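Local structure of beta-lactamase (Burkholderia cenocepacia, 5E2G) at residues K97-V102 / R131-W136. The protein probably hydrolyses beta-lactams to substituted beta-amino acids, as a member of the class C beta-lactamase family of serine hydrolases. Residues are numbered along the deposited sequence; the frame is centred on the assembly and turned at random.
Sequences KPFGVV and RYLDAW
In the helical domain of this class C beta-lactamase fold, the loop before helix 104-108 packs Phe99 against Leu133, near the C-terminal end of helix 126-135, and Trp136 just after it. Leu133 CD2 lies 3.7 Å from the Phe99 ring centroid, only 5° off the ring normal, a CH-pi contact that suits a branched aliphatic tip over a flat face. A chi1 of -164°, which sets CG opposite the backbone N, carries the CD1 edge of Phe99 over the six-membered ring of Trp136; the planes stand at 88°, making a T-shaped pair. Pro98 CB and Val102 CG2 add apolar cover to the same indole, which is large enough to meet three residues of the loop.

No direct hydrogen bond joins the segments. Instead, one water accepts from Phe99 N at 3.0 Å and lies within donating distance of Leu133 O, in the last helical turn, and Trp136 O, just beyond. Lys97 CG lies 3.1 Å from Asp134 OD1, the side chains crossing at about a right angle, while NZ stays 4.4 Å from OD1, too far for a salt bridge; a second water links NZ, weakly, to Asp134 O. Leu107 and Met155 extend this small apolar core, built round a Phe-Trp pair in the mainly helical domain of class C beta-lactamases.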
loop_
_atom_site.group_PDB
_atom_site.type_symbol
_atom_site.label_atom_id
_atom_site.label_comp_id
_atom_site.label_asym_id
_atom_site.label_seq_id
_atom_site.Cartn_x
_atom_site.Cartn_y
_atom_site.Cartn_z
ATOM N N LYS A 97 28.952 5.143 4.875
ATOM C CA LYS A 97 28.582 4.058 3.996
ATOM C C LYS A 97 27.556 4.527 2.976
ATOM O O LYS A 97 26.753 5.424 3.263
ATOM C CB LYS A 97 28.009 2.891 4.797
ATOM C CG LYS A 97 29.010 1.797 5.079
ATOM C CD LYS A 97 30.249 2.310 5.781
ATOM C CE LYS A 97 31.461 2.328 4.849
ATOM N NZ LYS A 97 31.579 1.096 4.016
ATOM N N PRO A 98 27.601 3.933 1.773
ATOM C CA PRO A 98 26.669 4.343 0.705
ATOM C C PRO A 98 25.216 4.457 1.141
ATOM O O PRO A 98 24.501 5.337 0.646
ATOM C CB PRO A 98 26.867 3.242 -0.344
ATOM C CG PRO A 98 28.311 2.877 -0.197
ATOM C CD PRO A 98 28.629 2.997 1.273
ATOM N N PHE A 99 24.762 3.606 2.059
ATOM C CA PHE A 99 23.389 3.684 2.536
ATOM C C PHE A 99 23.180 4.808 3.541
ATOM O O PHE A 99 22.044 5.270 3.702
ATOM C CB PHE A 99 22.965 2.351 3.163
ATOM C CG PHE A 99 21.480 2.219 3.342
ATOM C CD1 PHE A 99 20.675 1.829 2.279
ATOM C CD2 PHE A 99 20.882 2.506 4.563
ATOM C CE1 PHE A 99 19.298 1.717 2.426
ATOM C CE2 PHE A 99 19.503 2.403 4.722
ATOM C CZ PHE A 99 18.711 2.003 3.651
ATOM N N GLY A 100 24.241 5.259 4.215
ATOM C CA GLY A 100 24.099 6.316 5.202
ATOM C C GLY A 100 23.604 7.631 4.636
ATOM O O GLY A 100 23.104 8.472 5.392
ATOM N N VAL A 101 23.737 7.832 3.323
ATOM C CA VAL A 101 23.297 9.065 2.677
ATOM C C VAL A 101 21.928 8.943 2.019
ATOM O O VAL A 101 21.359 9.975 1.627
ATOM C CB VAL A 101 24.312 9.546 1.618
ATOM C CG1 VAL A 101 25.701 9.673 2.225
ATOM C CG2 VAL A 101 24.309 8.611 0.427
ATOM N N VAL A 102 21.392 7.727 1.861
ATOM C CA VAL A 102 20.039 7.579 1.329
ATOM C C VAL A 102 19.069 8.293 2.257
ATOM O O VAL A 102 19.120 8.117 3.480
ATOM C CB VAL A 102 19.666 6.096 1.173
ATOM C CG1 VAL A 102 18.237 5.968 0.689
ATOM C CG2 VAL A 102 20.586 5.412 0.207
ATOM N N ARG A 131 24.787 -5.012 9.413
ATOM C CA ARG A 131 25.836 -5.618 8.601
ATOM C C ARG A 131 25.472 -5.578 7.125
ATOM O O ARG A 131 26.320 -5.267 6.279
ATOM C CB ARG A 131 26.101 -7.055 9.047
ATOM C CG ARG A 131 26.903 -7.168 10.336
ATOM C CD ARG A 131 27.453 -8.587 10.553
ATOM N NE ARG A 131 26.891 -9.247 11.736
ATOM C CZ ARG A 131 25.974 -10.209 11.692
ATOM N NH1 ARG A 131 25.512 -10.637 10.521
ATOM N NH2 ARG A 131 25.522 -10.747 12.817
ATOM N N TYR A 132 24.212 -5.876 6.792
ATOM C CA TYR A 132 23.819 -5.867 5.388
ATOM C C TYR A 132 23.851 -4.458 4.811
ATOM O O TYR A 132 24.341 -4.250 3.693
ATOM C CB TYR A 132 22.434 -6.473 5.199
ATOM C CG TYR A 132 21.911 -6.157 3.824
ATOM C CD1 TYR A 132 22.597 -6.584 2.684
ATOM C CD2 TYR A 132 20.757 -5.401 3.654
ATOM C CE1 TYR A 132 22.140 -6.278 1.414
ATOM C CE2 TYR A 132 20.286 -5.091 2.384
ATOM C CZ TYR A 132 20.979 -5.530 1.268
ATOM O OH TYR A 132 20.507 -5.220 0.008
ATOM N N LEU A 133 23.320 -3.479 5.542
ATOM C CA LEU A 133 23.305 -2.116 5.025
ATOM C C LEU A 133 24.715 -1.564 4.850
ATOM O O LEU A 133 24.964 -0.775 3.929
ATOM C CB LEU A 133 22.492 -1.217 5.950
ATOM C CG LEU A 133 21.020 -1.592 6.072
ATOM C CD1 LEU A 133 20.358 -0.825 7.200
ATOM C CD2 LEU A 133 20.316 -1.324 4.761
ATOM N N ASP A 134 25.649 -1.974 5.710
ATOM C CA ASP A 134 27.017 -1.481 5.607
ATOM C C ASP A 134 27.680 -1.913 4.303
ATOM O O ASP A 134 28.353 -1.111 3.647
ATOM C CB ASP A 134 27.830 -1.963 6.801
ATOM C CG ASP A 134 28.187 -0.836 7.747
ATOM O OD1 ASP A 134 29.187 -0.118 7.484
ATOM O OD2 ASP A 134 27.466 -0.674 8.757
ATOM N N ALA A 135 27.520 -3.175 3.918
ATOM C CA ALA A 135 28.148 -3.683 2.706
ATOM C C ALA A 135 27.377 -3.334 1.442
ATOM O O ALA A 135 27.862 -3.616 0.341
ATOM C CB ALA A 135 28.310 -5.195 2.800
ATOM N N TRP A 136 26.199 -2.733 1.576
ATOM C CA TRP A 136 25.359 -2.443 0.428
ATOM C C TRP A 136 26.015 -1.418 -0.484
ATOM O O TRP A 136 26.395 -0.331 -0.042
ATOM C CB TRP A 136 24.010 -1.928 0.900
ATOM C CG TRP A 136 23.136 -1.454 -0.202
ATOM C CD1 TRP A 136 22.363 -2.221 -1.017
ATOM C CD2 TRP A 136 22.927 -0.098 -0.608
ATOM N NE1 TRP A 136 21.684 -1.428 -1.909
ATOM C CE2 TRP A 136 22.008 -0.119 -1.672
ATOM C CE3 TRP A 136 23.426 1.131 -0.174
ATOM C CZ2 TRP A 136 21.577 1.043 -2.307
ATOM C CZ3 TRP A 136 22.996 2.281 -0.805
ATOM C CH2 TRP A 136 22.079 2.230 -1.857
HETATM O O HOH W 1 31.378 -2.012 3.913
HETATM O O HOH W 2 26.482 1.187 2.418
#